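Local atomic coordinates of manganese lipoxygenase (Gaeumannomyces graminis, PDB entry 5FX8), a protein that uses a catalytic manganese ion to oxygenate linoleic and alpha-linolenic acids to 11S- and 13R-hydroperoxy fatty acids. Residues Ile63-Tyr72 with Ile299-Asp310; Ile150-Cys158 with Gln598-Ala606. All coordinates share one frame; numbering follows the deposited sequence.

Interaction 1. Residues Ile63-Tyr72 with Ile299-Asp310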
# COMPACT_ATOMS: atom_id res chain seq x y z
N ILE A 63 7.40 32.50 -2.98
CA ILE A 63 7.90 31.74 -1.84
C ILE A 63 7.54 32.41 -0.53
O ILE A 63 7.13 31.76 0.44
CB ILE A 63 9.42 31.52 -1.97
CG1 ILE A 63 9.69 30.66 -3.19
CG2 ILE A 63 9.94 30.85 -0.73
CD1 ILE A 63 11.11 30.69 -3.62
N ALA A 64 7.67 33.73 -0.47
CA ALA A 64 7.40 34.38 0.80
C ALA A 64 5.93 34.24 1.18
O ALA A 64 5.60 34.16 2.37
CB ALA A 64 7.81 35.84 0.77
N ARG A 65 5.05 34.17 0.19
CA ARG A 65 3.64 34.01 0.48
C ARG A 65 3.28 32.56 0.84
O ARG A 65 2.44 32.34 1.71
CB ARG A 65 2.81 34.51 -0.69
CG ARG A 65 1.34 34.48 -0.42
CD ARG A 65 0.69 35.86 -0.29
NE ARG A 65 -0.76 35.73 -0.08
CZ ARG A 65 -1.64 35.58 -1.06
NH1 ARG A 65 -1.25 35.52 -2.33
NH2 ARG A 65 -2.93 35.47 -0.78
N LYS A 66 3.93 31.57 0.22
CA LYS A 66 3.84 30.21 0.75
C LYS A 66 4.26 30.15 2.21
O LYS A 66 3.67 29.41 2.99
CB LYS A 66 4.69 29.26 -0.08
CG LYS A 66 4.09 28.89 -1.42
CD LYS A 66 4.64 27.57 -1.94
CE LYS A 66 6.11 27.68 -2.22
NZ LYS A 66 6.71 26.44 -2.77
N ARG A 67 5.30 30.88 2.59
CA ARG A 67 5.74 30.81 3.98
C ARG A 67 4.78 31.47 4.95
O ARG A 67 4.89 31.25 6.16
CB ARG A 67 7.13 31.42 4.15
CG ARG A 67 8.20 30.61 3.48
CD ARG A 67 9.56 31.32 3.39
NE ARG A 67 10.13 31.47 4.70
CZ ARG A 67 10.89 30.57 5.30
NH1 ARG A 67 11.20 29.44 4.69
NH2 ARG A 67 11.36 30.82 6.50
N GLU A 68 3.84 32.27 4.47
CA GLU A 68 2.86 32.81 5.40
C GLU A 68 1.66 31.89 5.58
O GLU A 68 0.95 32.02 6.57
CB GLU A 68 2.37 34.18 4.94
CG GLU A 68 3.33 35.31 5.22
CD GLU A 68 2.85 36.66 4.67
OE1 GLU A 68 2.52 36.76 3.46
OE2 GLU A 68 2.82 37.62 5.46
N LEU A 69 1.43 30.97 4.67
CA LEU A 69 0.20 30.21 4.68
C LEU A 69 0.41 28.72 4.89
O LEU A 69 -0.57 28.02 5.17
CB LEU A 69 -0.57 30.44 3.37
CG LEU A 69 -0.76 31.89 2.94
CD1 LEU A 69 -1.42 31.98 1.58
CD2 LEU A 69 -1.62 32.54 3.92
N PHE A 70 1.64 28.22 4.77
CA PHE A 70 1.94 26.81 4.98
C PHE A 70 2.88 26.70 6.17
O PHE A 70 4.07 26.96 6.05
CB PHE A 70 2.52 26.24 3.72
CG PHE A 70 2.81 24.79 3.76
CD1 PHE A 70 3.98 24.30 4.34
CD2 PHE A 70 1.97 23.90 3.12
CE1 PHE A 70 4.26 22.94 4.32
CE2 PHE A 70 2.25 22.55 3.10
CZ PHE A 70 3.40 22.07 3.69
N LEU A 71 2.33 26.32 7.32
CA LEU A 71 3.00 26.45 8.61
C LEU A 71 3.27 25.09 9.21
O LEU A 71 2.62 24.09 8.87
CB LEU A 71 2.16 27.28 9.58
CG LEU A 71 1.64 28.64 9.05
CD1 LEU A 71 0.74 29.32 10.02
CD2 LEU A 71 2.76 29.56 8.78
N TYR A 72 4.25 25.06 10.10
CA TYR A 72 4.54 23.85 10.85
C TYR A 72 3.55 23.75 11.99
O TYR A 72 3.50 24.63 12.85
CB TYR A 72 5.96 23.88 11.40
CG TYR A 72 7.03 23.90 10.37
CD1 TYR A 72 7.13 22.89 9.44
CD2 TYR A 72 7.94 24.92 10.33
CE1 TYR A 72 8.10 22.91 8.50
CE2 TYR A 72 8.90 24.95 9.41
CZ TYR A 72 8.98 23.95 8.49
OH TYR A 72 9.95 23.99 7.55
N ILE A 299 8.12 15.69 6.69
CA ILE A 299 8.79 16.86 7.24
C ILE A 299 9.84 17.38 6.27
O ILE A 299 10.02 18.60 6.14
CB ILE A 299 9.37 16.57 8.65
CG1 ILE A 299 9.76 17.85 9.37
CG2 ILE A 299 10.58 15.67 8.63
CD1 ILE A 299 8.74 18.89 9.37
N VAL A 300 10.51 16.49 5.53
CA VAL A 300 11.47 16.93 4.51
C VAL A 300 10.75 17.66 3.39
O VAL A 300 11.22 18.69 2.90
CB VAL A 300 12.28 15.73 3.97
CG1 VAL A 300 13.15 16.17 2.77
CG2 VAL A 300 13.11 15.12 5.08
N HIS A 301 9.61 17.15 2.97
CA HIS A 301 8.84 17.86 1.98
C HIS A 301 8.26 19.16 2.52
O HIS A 301 8.08 20.10 1.75
CB HIS A 301 7.75 16.94 1.46
CG HIS A 301 6.82 17.60 0.50
ND1 HIS A 301 5.78 18.41 0.90
CD2 HIS A 301 6.77 17.57 -0.85
CE1 HIS A 301 5.12 18.84 -0.16
NE2 HIS A 301 5.71 18.35 -1.23
N GLU A 302 7.94 19.26 3.81
CA GLU A 302 7.43 20.52 4.35
C GLU A 302 8.49 21.60 4.25
O GLU A 302 8.24 22.73 3.80
CB GLU A 302 7.02 20.35 5.81
CG GLU A 302 5.75 19.62 6.00
CD GLU A 302 5.43 19.34 7.44
OE1 GLU A 302 5.28 20.26 8.27
OE2 GLU A 302 5.31 18.16 7.75
N ALA A 303 9.69 21.26 4.73
CA ALA A 303 10.78 22.20 4.69
C ALA A 303 11.06 22.62 3.24
O ALA A 303 11.26 23.81 2.98
CB ALA A 303 11.99 21.57 5.37
N ALA A 304 10.98 21.68 2.29
CA ALA A 304 11.19 22.04 0.89
C ALA A 304 10.09 22.97 0.38
O ALA A 304 10.37 23.96 -0.30
CB ALA A 304 11.28 20.80 -0.00
N PHE A 305 8.83 22.65 0.66
CA PHE A 305 7.74 23.47 0.15
C PHE A 305 7.82 24.91 0.66
O PHE A 305 7.48 25.84 -0.06
CB PHE A 305 6.40 22.84 0.52
CG PHE A 305 5.22 23.39 -0.21
CD1 PHE A 305 4.99 23.05 -1.53
CD2 PHE A 305 4.31 24.21 0.43
CE1 PHE A 305 3.89 23.54 -2.18
CE2 PHE A 305 3.21 24.69 -0.21
CZ PHE A 305 2.99 24.36 -1.50
N ARG A 306 8.30 25.09 1.88
CA ARG A 306 8.52 26.41 2.43
C ARG A 306 9.73 27.17 1.87
O ARG A 306 9.95 28.31 2.29
CB ARG A 306 8.66 26.30 3.95
CG ARG A 306 7.38 25.86 4.62
CD ARG A 306 7.51 25.88 6.09
NE ARG A 306 8.20 27.08 6.53
CZ ARG A 306 7.61 28.23 6.83
NH1 ARG A 306 6.30 28.36 6.74
NH2 ARG A 306 8.35 29.25 7.22
N THR A 307 10.50 26.61 0.94
CA THR A 307 11.77 27.24 0.56
C THR A 307 12.07 27.16 -0.94
O THR A 307 12.60 28.12 -1.50
CB THR A 307 12.95 26.60 1.30
OG1 THR A 307 12.87 25.17 1.20
CG2 THR A 307 13.04 27.04 2.74
N LEU A 308 11.78 26.03 -1.57
CA LEU A 308 11.93 25.91 -3.01
C LEU A 308 10.72 26.50 -3.71
O LEU A 308 9.58 26.37 -3.25
CB LEU A 308 12.07 24.46 -3.44
CG LEU A 308 13.03 23.58 -2.69
CD1 LEU A 308 12.95 22.19 -3.21
CD2 LEU A 308 14.38 24.13 -2.88
N SER A 309 10.97 27.13 -4.85
CA SER A 309 9.89 27.64 -5.66
C SER A 309 9.05 26.49 -6.17
O SER A 309 9.53 25.38 -6.37
CB SER A 309 10.45 28.45 -6.82
OG SER A 309 9.44 28.91 -7.70
N ASP A 310 7.78 26.76 -6.42
CA ASP A 310 7.01 25.76 -7.12
C ASP A 310 7.61 25.44 -8.50
O ASP A 310 7.40 24.33 -9.00
CB ASP A 310 5.57 26.23 -7.21
CG ASP A 310 4.83 26.13 -5.87
OD1 ASP A 310 5.20 25.34 -4.95
OD2 ASP A 310 3.82 26.84 -5.75
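Lys66 reaches from helix 56-69 across one face of the Phe305 ring to the chain that leaves helix 268-305. Lys66 CD lies over the ring, toward its rim, 3.6 Å from Phe305 CZ; the bend beyond it (chi3 -64°) sets NZ above the same face as a cation-pi partner. Lys66 NZ gives three hydrogen bonds: to Phe305 O on a lone pair, to Leu308 O, and to Asp310 OD1 at 2.9 Å, a salt bridge in which the nitrogen sits above the carboxylate plane. Phe305 also turns its edge to the face of Phe70, planes 52° apart.

Arg67 and Arg306 exchange bonds with each other's backbone. Arg67 NH1 donates to Arg306 O at 2.9 Å, while Arg306 NH1 bonds Phe70 O at 2.7 Å, in its guanidinium plane, and more loosely Arg67 O. Arg306 CD packs 3.4 Å from Tyr72 CZ.

The contact packs the N-terminal helix 56-69 on the end of the helix that supplies His290 and His294 to manganese. NH2 of Arg306 lies over the Arg67 guanidinium face, yet Glu442 of helix 434-444 forms salt bridges with both arginines and accepts from Tyr72 OH. The shared carboxylate probably offsets their like charges, while Lys66 binds the carbonyl of Phe305, at the helix end, and that of Leu308 just beyond.

Interaction 2. Residues Ile150-Cys158 with Gln598-Ala606. Unlike the reference sequence in segment 150-158: Cys158 (reference Tyr). With NAG (2-acetamido-2-deoxy-beta-D-glucopyranose), chain D.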
# COMPACT_ATOMS: atom_id res chain seq x y z
N ILE A 150 -1.11 -14.53 -1.96
CA ILE A 150 -0.20 -14.40 -0.83
C ILE A 150 1.03 -15.25 -1.10
O ILE A 150 1.05 -16.06 -2.02
CB ILE A 150 -0.88 -14.82 0.48
CG1 ILE A 150 -1.07 -16.33 0.51
CG2 ILE A 150 -2.20 -14.13 0.64
CD1 ILE A 150 -1.43 -16.83 1.86
N SER A 151 2.05 -15.09 -0.26
CA SER A 151 3.38 -15.61 -0.48
C SER A 151 3.40 -17.10 -0.79
O SER A 151 2.96 -17.93 0.03
CB SER A 151 4.26 -15.33 0.73
OG SER A 151 5.62 -15.54 0.41
N LYS A 152 3.94 -17.42 -1.96
CA LYS A 152 4.18 -18.81 -2.32
C LYS A 152 5.10 -19.41 -1.29
O LYS A 152 6.21 -18.91 -1.07
CB LYS A 152 4.78 -18.91 -3.71
CG LYS A 152 3.77 -19.21 -4.80
CD LYS A 152 3.19 -17.96 -5.42
CE LYS A 152 2.54 -18.28 -6.78
NZ LYS A 152 1.96 -17.11 -7.49
N GLY A 153 4.61 -20.46 -0.62
CA GLY A 153 5.34 -21.20 0.36
C GLY A 153 5.07 -20.78 1.77
O GLY A 153 5.52 -21.46 2.70
N MET A 154 4.36 -19.68 1.98
CA MET A 154 4.10 -19.23 3.33
C MET A 154 3.13 -20.17 4.05
O MET A 154 3.22 -20.33 5.27
CB MET A 154 3.58 -17.79 3.30
CG MET A 154 3.50 -17.08 4.64
SD MET A 154 5.12 -16.81 5.39
CE MET A 154 5.79 -15.63 4.27
N LEU A 155 2.24 -20.85 3.32
CA LEU A 155 1.35 -21.80 3.95
C LEU A 155 1.91 -23.22 3.97
O LEU A 155 1.84 -23.90 5.00
CB LEU A 155 -0.01 -21.79 3.26
CG LEU A 155 -0.84 -20.54 3.51
CD1 LEU A 155 -2.01 -20.53 2.58
CD2 LEU A 155 -1.31 -20.55 4.95
N SER A 156 2.50 -23.66 2.86
CA SER A 156 3.04 -25.01 2.77
C SER A 156 4.13 -25.25 3.79
O SER A 156 4.26 -26.37 4.30
CB SER A 156 3.62 -25.24 1.39
OG SER A 156 2.78 -24.67 0.43
N ASN A 157 4.95 -24.25 4.07
CA ASN A 157 6.17 -24.44 4.82
C ASN A 157 6.14 -23.66 6.12
O ASN A 157 7.18 -23.27 6.64
CB ASN A 157 7.38 -24.05 3.99
CG ASN A 157 7.36 -24.67 2.62
OD1 ASN A 157 6.74 -25.70 2.42
ND2 ASN A 157 8.05 -24.05 1.66
N CYS A 158 4.94 -23.46 6.67
CA CYS A 158 4.78 -22.45 7.71
C CYS A 158 5.47 -22.86 8.99
O CYS A 158 5.88 -22.00 9.77
CB CYS A 158 3.29 -22.14 7.93
SG CYS A 158 2.27 -23.28 8.91
N GLN A 598 15.71 -17.39 -2.94
CA GLN A 598 16.68 -16.54 -2.25
C GLN A 598 17.07 -17.14 -0.91
O GLN A 598 17.28 -16.43 0.06
CB GLN A 598 16.15 -15.13 -2.02
CG GLN A 598 15.50 -14.50 -3.19
CD GLN A 598 14.86 -13.20 -2.83
OE1 GLN A 598 15.43 -12.14 -3.05
NE2 GLN A 598 13.66 -13.27 -2.26
N GLY A 599 17.14 -18.46 -0.85
CA GLY A 599 17.57 -19.11 0.37
C GLY A 599 16.50 -19.25 1.42
O GLY A 599 16.83 -19.38 2.59
N MET A 600 15.24 -19.23 1.02
CA MET A 600 14.09 -19.14 1.90
C MET A 600 13.01 -20.09 1.45
O MET A 600 12.82 -20.29 0.25
CB MET A 600 13.48 -17.74 1.90
CG MET A 600 14.26 -16.67 2.52
SD MET A 600 13.31 -15.13 2.54
CE MET A 600 14.46 -14.26 3.50
N PRO A 601 12.21 -20.59 2.37
CA PRO A 601 11.12 -21.49 1.99
C PRO A 601 9.86 -20.79 1.52
O PRO A 601 8.79 -21.41 1.50
CB PRO A 601 10.86 -22.27 3.28
CG PRO A 601 12.06 -22.07 4.10
CD PRO A 601 12.54 -20.71 3.79
N PHE A 602 9.96 -19.51 1.17
CA PHE A 602 8.84 -18.79 0.57
C PHE A 602 9.37 -17.79 -0.45
O PHE A 602 10.53 -17.38 -0.41
CB PHE A 602 7.96 -18.07 1.61
CG PHE A 602 8.63 -16.93 2.32
CD1 PHE A 602 9.48 -17.16 3.40
CD2 PHE A 602 8.36 -15.63 1.96
CE1 PHE A 602 10.07 -16.12 4.08
CE2 PHE A 602 8.94 -14.60 2.62
CZ PHE A 602 9.81 -14.84 3.69
N VAL A 603 8.49 -17.42 -1.37
CA VAL A 603 8.81 -16.46 -2.41
C VAL A 603 8.41 -15.08 -1.94
O VAL A 603 7.25 -14.84 -1.61
CB VAL A 603 8.08 -16.80 -3.72
CG1 VAL A 603 8.36 -15.76 -4.70
CG2 VAL A 603 8.53 -18.13 -4.22
N TRP A 604 9.37 -14.16 -1.92
CA TRP A 604 9.19 -12.82 -1.39
C TRP A 604 9.34 -11.83 -2.54
O TRP A 604 10.30 -11.93 -3.31
CB TRP A 604 10.21 -12.58 -0.28
CG TRP A 604 10.13 -11.25 0.36
CD1 TRP A 604 9.19 -10.84 1.26
CD2 TRP A 604 11.01 -10.15 0.17
NE1 TRP A 604 9.43 -9.55 1.62
CE2 TRP A 604 10.54 -9.10 0.97
CE3 TRP A 604 12.15 -9.95 -0.61
CZ2 TRP A 604 11.18 -7.86 1.01
CZ3 TRP A 604 12.78 -8.72 -0.57
CH2 TRP A 604 12.30 -7.69 0.24
N THR A 605 8.37 -10.92 -2.68
CA THR A 605 8.29 -10.05 -3.84
C THR A 605 7.90 -8.63 -3.47
O THR A 605 7.33 -7.92 -4.29
CB THR A 605 7.27 -10.55 -4.85
OG1 THR A 605 5.99 -10.58 -4.23
CG2 THR A 605 7.62 -11.93 -5.34
N ALA A 606 8.18 -8.22 -2.24
CA ALA A 606 7.61 -6.99 -1.70
C ALA A 606 8.21 -5.76 -2.33
O ALA A 606 7.68 -4.66 -2.14
CB ALA A 606 7.85 -6.91 -0.22
C1 NAG D . 8.18 -24.52 0.30
C2 NAG D . 9.02 -25.82 0.22
C3 NAG D . 9.15 -26.30 -1.23
C4 NAG D . 7.79 -26.33 -1.92
C5 NAG D . 7.11 -24.98 -1.75
C6 NAG D . 5.76 -24.91 -2.40
C7 NAG D . 10.73 -26.20 1.93
C8 NAG D . 12.13 -25.89 2.36
N2 NAG D . 10.33 -25.62 0.80
O3 NAG D . 9.71 -27.60 -1.23
O4 NAG D . 7.95 -26.61 -3.31
O5 NAG D . 6.93 -24.72 -0.36
O6 NAG D . 4.76 -25.43 -1.54
O7 NAG D . 9.99 -26.91 2.59
O HOH W 1 5.00 -14.90 -3.54
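A sugar-bearing amide takes part in the contact itself: Asn157, an N-linked glycosylation site away from the manganese, is bonded covalently through ND2 to C1 of its first NAG and also donates its remaining N-H to Pro601 O. From Asn157 ND2 to Pro601 O this hydrogen bond measures 2.7 Å; it lies in the carbonyl plane on a lone pair and has an angle of 147° at the hydrogen. With CG beside its own backbone N (chi1 -49°), Asn157 directs the amide toward Pro601, and its ND2 lies 3.7 Å from Pro601 CB. The sugar is held further by Ser156, whose OG is hydrogen-bonded to NAG O6, and by Gly595 O.

Next to the glycan the two backbones close on each other. Val603 N donates to Lys152 O at 2.7 Å, and the same oxygen receives a CA-H...O contact from Phe602. Ser151 OG donates to Val603 O from above the carbonyl plane and sits at the Phe602 ring edge, 3.1 Å from CD2. A water links Val603 O to Lys152 N as well. Gly153, with positive phi (97°), lies against Phe602 here.

Met154 bends at chi2 and chi3, bringing CE over the Phe602 face, 3.5 Å from CD2 and displaced toward the rim, with SD farther above in a Met-aromatic contact.

Both segments are loops. Helix 161-166 packs on Pro601 and Phe602 through Leu163, while helix 485-490 lies against Ser151 through Phe489, and Ser151 shares a backbone hydrogen bond with Lys488.

In the fold
The two contacts lie on opposite sides of the chain's centre, their centres 44 Å apart and their nearest atoms about 22 Å apart, and they share no helix, strand or sheet. Along the chain the segments alternate, 63-72, 150-158, 299-310, 598-606, so each contact ties an early segment to a much later one. Interaction 1 joins helix 56-69 and strand 71-73 to the end of helix 268-305, which earlier carries the manganese ligands His290 and His294. Interaction 2 joins two loops, one of which carries the glycosylated Asn157, while the other precedes Val618, the C-terminal manganese ligand. Neither contact includes a metal ligand, but each later segment belongs to a part of the chain that supplies one.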